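Local coordinates for protein peptidase M28 (Shewanella amazonensis SB2B, PDB 3IIB) that is probably a zinc-dependent peptidase of family M28 with carboxypeptidase or dipeptidase activity, at residues L90-P102 and M187-I201. Residues are numbered along the deposited sequence; the frame is centred on the assembly and turned at random.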
ATOM      1  N   LEU A  90       4.375  12.233  -7.966  1.00  6.85           N
ATOM      2  CA  LEU A  90       4.267  10.837  -8.340  1.00  3.89           C
ATOM      3  C   LEU A  90       5.080   9.949  -7.393  1.00  6.55           C
ATOM      4  O   LEU A  90       6.006  10.416  -6.701  1.00  7.93           O
ATOM      5  CB  LEU A  90       4.758  10.669  -9.764  1.00  7.23           C
ATOM      6  CG  LEU A  90       4.051  11.452 -10.861  1.00  8.22           C
ATOM      7  CD1 LEU A  90       4.909  11.462 -12.139  1.00 11.84           C
ATOM      8  CD2 LEU A  90       2.612  10.945 -11.156  1.00  7.22           C
ATOM      9  N   VAL A  91       4.716   8.670  -7.334  1.00  6.26           N
ATOM     10  CA  VAL A  91       5.453   7.680  -6.548  1.00  5.48           C
ATOM     11  C   VAL A  91       6.045   6.763  -7.634  1.00  5.19           C
ATOM     12  O   VAL A  91       5.328   6.176  -8.449  1.00  5.84           O
ATOM     13  CB  VAL A  91       4.587   6.889  -5.545  1.00  4.48           C
ATOM     14  CG1 VAL A  91       5.301   5.605  -5.090  1.00  6.66           C
ATOM     15  CG2 VAL A  91       4.226   7.799  -4.283  1.00  3.85           C
ATOM     16  N   VAL A  92       7.353   6.742  -7.669  1.00  3.95           N
ATOM     17  CA  VAL A  92       8.101   6.161  -8.774  1.00  5.61           C
ATOM     18  C   VAL A  92       9.203   5.299  -8.188  1.00  6.10           C
ATOM     19  O   VAL A  92       9.689   5.562  -7.091  1.00  8.95           O
ATOM     20  CB  VAL A  92       8.687   7.281  -9.686  1.00  9.29           C
ATOM     21  CG1 VAL A  92       9.742   8.113  -8.964  1.00 13.16           C
ATOM     22  CG2 VAL A  92       9.272   6.732 -10.955  1.00 12.30           C
ATOM     23  N   THR A  93       9.654   4.329  -8.968  1.00  5.76           N
ATOM     24  CA  THR A  93      10.905   3.649  -8.679  1.00  6.49           C
ATOM     25  C   THR A  93      11.644   3.314  -9.981  1.00  4.53           C
ATOM     26  O   THR A  93      11.027   3.035 -11.006  1.00  4.73           O
ATOM     27  CB  THR A  93      10.653   2.372  -7.837  1.00  7.20           C
ATOM     28  OG1 THR A  93      11.893   1.942  -7.255  1.00 11.80           O
ATOM     29  CG2 THR A  93      10.048   1.278  -8.697  1.00  4.00           C
ATOM     30  N   ALA A  94      12.968   3.316  -9.927  1.00  3.60           N
ATOM     31  CA  ALA A  94      13.767   2.950 -11.083  1.00  2.20           C
ATOM     32  C   ALA A  94      13.495   1.475 -11.397  1.00  4.71           C
ATOM     33  O   ALA A  94      13.353   0.639 -10.477  1.00  5.45           O
ATOM     34  CB  ALA A  94      15.289   3.149 -10.779  1.00  4.75           C
ATOM     35  N   LEU A  95      13.475   1.164 -12.685  1.00  5.30           N
ATOM     36  CA  LEU A  95      13.570  -0.217 -13.127  1.00  5.46           C
ATOM     37  C   LEU A  95      14.972  -0.713 -12.846  1.00  4.33           C
ATOM     38  O   LEU A  95      15.934   0.038 -12.919  1.00  7.22           O
ATOM     39  CB  LEU A  95      13.201  -0.358 -14.607  1.00  4.95           C
ATOM     40  CG  LEU A  95      11.772   0.111 -14.944  1.00 11.04           C
ATOM     41  CD1 LEU A  95      11.427  -0.255 -16.429  1.00  9.44           C
ATOM     42  CD2 LEU A  95      10.742  -0.433 -13.959  1.00  7.43           C
ATOM     43  N   GLY A  96      15.072  -1.995 -12.482  1.00  5.81           N
ATOM     44  CA  GLY A  96      16.345  -2.600 -12.148  1.00  5.76           C
ATOM     45  C   GLY A  96      17.343  -2.513 -13.268  1.00  6.99           C
ATOM     46  O   GLY A  96      17.113  -3.017 -14.335  1.00  7.15           O
ATOM     47  N   GLY A  97      18.467  -1.883 -12.998  1.00 10.32           N
ATOM     48  CA  GLY A  97      19.478  -1.661 -14.002  1.00  9.06           C
ATOM     49  C   GLY A  97      19.401  -0.322 -14.723  1.00  8.82           C
ATOM     50  O   GLY A  97      20.306  -0.024 -15.508  1.00  8.09           O
ATOM     51  N   SER A  98      18.395   0.508 -14.431  1.00  7.74           N
ATOM     52  CA  SER A  98      18.287   1.812 -15.095  1.00  4.20           C
ATOM     53  C   SER A  98      19.542   2.632 -14.872  1.00  5.68           C
ATOM     54  O   SER A  98      20.097   2.682 -13.762  1.00  7.20           O
ATOM     55  CB  SER A  98      17.087   2.630 -14.560  1.00  4.65           C
ATOM     56  OG  SER A  98      16.982   3.846 -15.278  1.00  6.78           O
ATOM     57  N   ILE A  99      19.949   3.361 -15.899  1.00  8.06           N
ATOM     58  CA  ILE A  99      20.911   4.413 -15.732  1.00  6.56           C
ATOM     59  C   ILE A  99      20.241   5.572 -14.977  1.00  7.22           C
ATOM     60  O   ILE A  99      19.021   5.670 -14.901  1.00  7.95           O
ATOM     61  CB  ILE A  99      21.467   4.927 -17.110  1.00  8.90           C
ATOM     62  CG1 ILE A  99      20.369   5.556 -17.983  1.00  8.95           C
ATOM     63  CG2 ILE A  99      22.143   3.767 -17.876  1.00  9.19           C
ATOM     64  CD1 ILE A  99      20.936   6.463 -19.129  1.00  6.29           C
ATOM     65  N   ALA A 100      21.071   6.451 -14.446  1.00  5.72           N
ATOM     66  CA  ALA A 100      20.613   7.659 -13.775  1.00  7.34           C
ATOM     67  C   ALA A 100      20.137   8.649 -14.827  1.00  7.59           C
ATOM     68  O   ALA A 100      20.590   8.607 -15.990  1.00  9.40           O
ATOM     69  CB  ALA A 100      21.768   8.300 -12.929  1.00  6.25           C
ATOM     70  N   THR A 101      19.287   9.574 -14.402  1.00  9.79           N
ATOM     71  CA  THR A 101      18.884  10.734 -15.240  1.00  8.80           C
ATOM     72  C   THR A 101      20.040  11.702 -15.315  1.00 12.14           C
ATOM     73  O   THR A 101      20.912  11.637 -14.460  1.00 11.29           O
ATOM     74  CB  THR A 101      17.666  11.410 -14.660  1.00  8.94           C
ATOM     75  OG1 THR A 101      17.877  11.635 -13.257  1.00  8.44           O
ATOM     76  CG2 THR A 101      16.419  10.517 -14.873  1.00  5.58           C
ATOM     77  N   PRO A 102      20.066  12.567 -16.357  1.00 14.47           N
ATOM     78  CA  PRO A 102      21.098  13.579 -16.524  1.00 19.86           C
ATOM     79  C   PRO A 102      21.286  14.439 -15.287  1.00 22.24           C
ATOM     80  O   PRO A 102      20.339  14.689 -14.560  1.00 20.49           O
ATOM     81  CB  PRO A 102      20.569  14.448 -17.665  1.00 20.20           C
ATOM     82  CG  PRO A 102      19.643  13.627 -18.388  1.00 18.85           C
ATOM     83  CD  PRO A 102      19.064  12.646 -17.438  1.00 15.63           C
HETATM   84  N   MSE A 187      15.222  -4.897 -16.073  1.00 10.54           N
HETATM   85  CA  MSE A 187      15.085  -4.513 -17.462  1.00 11.81           C
HETATM   86  C   MSE A 187      16.453  -4.665 -18.111  1.00 16.15           C
HETATM   87  O   MSE A 187      17.490  -4.793 -17.411  1.00 15.38           O
HETATM   88  CB  MSE A 187      14.609  -3.106 -17.562  1.00 14.70           C
HETATM   89  CG  MSE A 187      15.471  -2.197 -16.838  1.00 11.88           C
HETATM   90 SE   MSE A 187      15.751  -0.560 -17.780  0.75 15.32          SE
HETATM   91  CE  MSE A 187      16.360  -1.153 -19.309  1.00  2.00           C
ATOM     92  N   ARG A 188      16.450  -4.757 -19.436  1.00 12.04           N
ATOM     93  CA  ARG A 188      17.691  -4.943 -20.186  1.00 10.85           C
ATOM     94  C   ARG A 188      17.792  -3.872 -21.256  1.00  8.10           C
ATOM     95  O   ARG A 188      16.886  -3.725 -22.055  1.00  9.12           O
ATOM     96  CB  ARG A 188      17.727  -6.308 -20.899  1.00 14.33           C
ATOM     97  CG  ARG A 188      17.377  -7.517 -20.074  1.00 22.92           C
ATOM     98  CD  ARG A 188      18.169  -8.745 -20.491  1.00 37.32           C
ATOM     99  NE  ARG A 188      19.493  -8.738 -19.865  1.00 49.66           N
ATOM    100  CZ  ARG A 188      19.847  -9.438 -18.781  1.00 56.90           C
ATOM    101  NH1 ARG A 188      18.994 -10.261 -18.166  1.00 60.74           N
ATOM    102  NH2 ARG A 188      21.083  -9.322 -18.306  1.00 59.45           N
ATOM    103  N   TYR A 189      18.918  -3.178 -21.283  1.00  9.02           N
ATOM    104  CA  TYR A 189      19.275  -2.361 -22.411  1.00  8.31           C
ATOM    105  C   TYR A 189      19.803  -3.285 -23.521  1.00 11.81           C
ATOM    106  O   TYR A 189      20.072  -4.457 -23.284  1.00 10.95           O
ATOM    107  CB  TYR A 189      20.342  -1.347 -22.006  1.00  8.78           C
ATOM    108  CG  TYR A 189      19.825  -0.319 -21.032  1.00  9.95           C
ATOM    109  CD1 TYR A 189      18.772   0.523 -21.375  1.00  7.13           C
ATOM    110  CD2 TYR A 189      20.384  -0.192 -19.766  1.00  8.78           C
ATOM    111  CE1 TYR A 189      18.285   1.484 -20.477  1.00  7.93           C
ATOM    112  CE2 TYR A 189      19.905   0.753 -18.869  1.00  9.69           C
ATOM    113  CZ  TYR A 189      18.885   1.613 -19.244  1.00  6.79           C
ATOM    114  OH  TYR A 189      18.462   2.527 -18.334  1.00  7.43           O
ATOM    115  N   GLU A 190      19.890  -2.750 -24.724  1.00 10.51           N
ATOM    116  CA  GLU A 190      20.369  -3.462 -25.877  1.00 11.72           C
ATOM    117  C   GLU A 190      21.588  -2.726 -26.404  1.00 10.70           C
ATOM    118  O   GLU A 190      21.571  -1.499 -26.638  1.00 11.35           O
ATOM    119  CB  GLU A 190      19.281  -3.516 -26.944  1.00 11.76           C
ATOM    120  CG  GLU A 190      19.654  -4.309 -28.159  1.00 24.37           C
ATOM    121  CD  GLU A 190      18.500  -4.441 -29.136  1.00 24.93           C
ATOM    122  OE1 GLU A 190      17.411  -4.873 -28.710  1.00 24.90           O
ATOM    123  OE2 GLU A 190      18.697  -4.142 -30.338  1.00 28.39           O
ATOM    124  N   GLU A 191      22.663  -3.486 -26.558  1.00 14.83           N
ATOM    125  CA  GLU A 191      23.879  -2.962 -27.145  0.50 16.25           C
ATOM    126  C   GLU A 191      23.489  -2.447 -28.529  1.00 15.36           C
ATOM    127  O   GLU A 191      22.889  -3.198 -29.348  1.00 18.89           O
ATOM    128  CB  GLU A 191      24.973  -4.041 -27.261  0.50 18.61           C
ATOM    129  CG  GLU A 191      25.289  -4.841 -25.982  0.50 21.70           C
ATOM    130  CD  GLU A 191      26.205  -4.115 -25.018  0.50 30.55           C
ATOM    131  OE1 GLU A 191      26.083  -2.875 -24.900  0.50 32.27           O
ATOM    132  OE2 GLU A 191      27.046  -4.792 -24.374  0.50 35.03           O
ATOM    133  N   GLY A 192      23.839  -1.199 -28.791  1.00 11.09           N
ATOM    134  CA  GLY A 192      23.537  -0.535 -30.057  1.00 10.55           C
ATOM    135  C   GLY A 192      22.493   0.555 -29.901  1.00  9.43           C
ATOM    136  O   GLY A 192      22.403   1.481 -30.725  1.00  6.97           O
ATOM    137  N   VAL A 193      21.686   0.453 -28.843  1.00  5.35           N
ATOM    138  CA  VAL A 193      20.642   1.451 -28.580  1.00  6.22           C
ATOM    139  C   VAL A 193      20.997   2.247 -27.346  1.00  4.69           C
ATOM    140  O   VAL A 193      21.200   1.664 -26.265  1.00  7.42           O
ATOM    141  CB  VAL A 193      19.263   0.819 -28.386  1.00  6.11           C
ATOM    142  CG1 VAL A 193      18.217   1.904 -28.082  1.00  5.28           C
ATOM    143  CG2 VAL A 193      18.863   0.025 -29.649  1.00  6.17           C
ATOM    144  N   THR A 194      20.981   3.569 -27.490  1.00  5.07           N
ATOM    145  CA  THR A 194      21.207   4.472 -26.347  1.00  7.70           C
ATOM    146  C   THR A 194      20.370   4.073 -25.120  1.00  9.40           C
ATOM    147  O   THR A 194      19.136   3.973 -25.187  1.00  7.11           O
ATOM    148  CB  THR A 194      20.941   5.932 -26.710  1.00  7.58           C
ATOM    149  OG1 THR A 194      21.882   6.320 -27.708  1.00  8.16           O
ATOM    150  CG2 THR A 194      21.084   6.883 -25.483  1.00  6.89           C
ATOM    151  N   ALA A 195      21.061   3.831 -24.009  1.00  5.99           N
ATOM    152  CA  ALA A 195      20.414   3.581 -22.714  1.00  4.84           C
ATOM    153  C   ALA A 195      19.745   4.859 -22.228  1.00  5.67           C
ATOM    154  O   ALA A 195      20.306   5.958 -22.318  1.00  6.02           O
ATOM    155  CB  ALA A 195      21.451   3.079 -21.664  1.00  7.50           C
ATOM    156  N   ILE A 196      18.488   4.729 -21.804  1.00  6.17           N
ATOM    157  CA  ILE A 196      17.764   5.863 -21.254  1.00  5.64           C
ATOM    158  C   ILE A 196      17.212   5.523 -19.840  1.00  4.01           C
ATOM    159  O   ILE A 196      16.968   4.357 -19.539  1.00  4.27           O
ATOM    160  CB  ILE A 196      16.620   6.338 -22.211  1.00  5.47           C
ATOM    161  CG1 ILE A 196      15.600   5.213 -22.404  1.00  6.94           C
ATOM    162  CG2 ILE A 196      17.225   6.944 -23.540  1.00  7.18           C
ATOM    163  CD1 ILE A 196      14.268   5.647 -23.120  1.00  5.30           C
ATOM    164  N   PRO A 197      17.017   6.544 -18.987  1.00  6.61           N
ATOM    165  CA  PRO A 197      16.391   6.330 -17.681  1.00  4.46           C
ATOM    166  C   PRO A 197      15.008   5.704 -17.806  1.00  5.98           C
ATOM    167  O   PRO A 197      14.239   6.059 -18.693  1.00  6.24           O
ATOM    168  CB  PRO A 197      16.297   7.726 -17.088  1.00  4.72           C
ATOM    169  CG  PRO A 197      17.204   8.546 -17.844  1.00 11.18           C
ATOM    170  CD  PRO A 197      17.302   7.969 -19.213  1.00  5.91           C
ATOM    171  N   ALA A 198      14.701   4.792 -16.893  1.00  5.96           N
ATOM    172  CA  ALA A 198      13.520   3.944 -16.989  1.00  5.04           C
ATOM    173  C   ALA A 198      12.977   3.728 -15.575  1.00  5.32           C
ATOM    174  O   ALA A 198      13.721   3.272 -14.717  1.00  4.46           O
ATOM    175  CB  ALA A 198      13.889   2.582 -17.597  1.00  4.84           C
ATOM    176  N   ALA A 199      11.694   4.043 -15.360  1.00  6.45           N
ATOM    177  CA  ALA A 199      11.064   3.977 -14.061  1.00  6.40           C
ATOM    178  C   ALA A 199       9.649   3.448 -14.187  1.00  6.11           C
ATOM    179  O   ALA A 199       9.038   3.535 -15.249  1.00  6.15           O
ATOM    180  CB  ALA A 199      11.045   5.355 -13.430  1.00  5.09           C
ATOM    181  N   ALA A 200       9.164   2.878 -13.096  1.00  3.82           N
ATOM    182  CA  ALA A 200       7.757   2.485 -12.940  1.00  4.31           C
ATOM    183  C   ALA A 200       7.082   3.438 -11.960  1.00  6.60           C
ATOM    184  O   ALA A 200       7.686   3.847 -10.958  1.00  7.39           O
ATOM    185  CB  ALA A 200       7.656   1.053 -12.430  1.00  4.39           C
ATOM    186  N   ILE A 201       5.826   3.785 -12.260  1.00  6.51           N
ATOM    187  CA  ILE A 201       5.021   4.601 -11.374  1.00  5.63           C
ATOM    188  C   ILE A 201       3.896   3.746 -10.832  1.00  6.61           C
ATOM    189  O   ILE A 201       3.593   2.676 -11.387  1.00  5.37           O
ATOM    190  CB  ILE A 201       4.494   5.888 -12.028  1.00  4.04           C
ATOM    191  CG1 ILE A 201       3.458   5.585 -13.145  1.00  7.87           C
ATOM    192  CG2 ILE A 201       5.651   6.744 -12.522  1.00  8.28           C
ATOM    193  CD1 ILE A 201       2.966   6.827 -13.931  1.00  6.71           C
TER
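Thr-93 and Ala-200 form an antiparallel hydrogen-bonded pair. Thr-93 N gives to Ala-200 O at 2.8 Å, and Ala-200 N gives back to Thr-93 O. Leu-95 N continues the ladder to Ala-198 O. Beyond the strands, Met-187 N bonds to Gly-96 O. Ser-98 OG links the two segments: it accepts from Ala-198 N at 3.0 Å and donates to a lone pair of Ile-99 O. With OG opposite its own backbone N (chi1 -177°), the hydroxyl meets both partners.

The Tyr-189 hydroxyl also bridges the segments. Ile-99 N and Ile-196 O both lie at the ring edge, in its plane. The hydroxyl accepts from Ile-99 N at 3.0 Å and donates to Ile-196 O at 2.7 Å from above that carbonyl plane. The ring is sandwiched. Ala-195 CB sits over the centre of one face, and the selenomethionine methyl CE of Met-187 covers the rim of the other. A phenylalanine here would probably keep the sandwich but leave Ile-99 N and Ile-196 O without their shared partner.

The strand pair belongs to the large mixed sheet. Strand 198-201 joins strand 88-94 on one side and runs parallel to strand 168-172 on the other. Thr-93 OG1 hydrogen-bonds Glu-263 OE1; the side chain of Thr-93 is about 8 Å from that of the zinc ligand His-402. A type II turn, Leu-95 to Ser-98, follows strand 88-94. At Gly-97 a CB would jam against Gly-96 O, so the turn calls for glycine there.

Apolar contacts fill the rest. Val-92 CG2 presses on Ala-199 CB at 3.3 Å, a tight pair, and also meets Ile-201 CG2. Leu-95 spreads its methyls, CD1 to Ala-198 CB and CD2 to Ala-200 CB. Ile-99 crosses Tyr-189 at about a right angle, while its CD1 reaches Pro-197 CD. Thr-101 CG2 packs on Pro-197 CB at 3.6 Å.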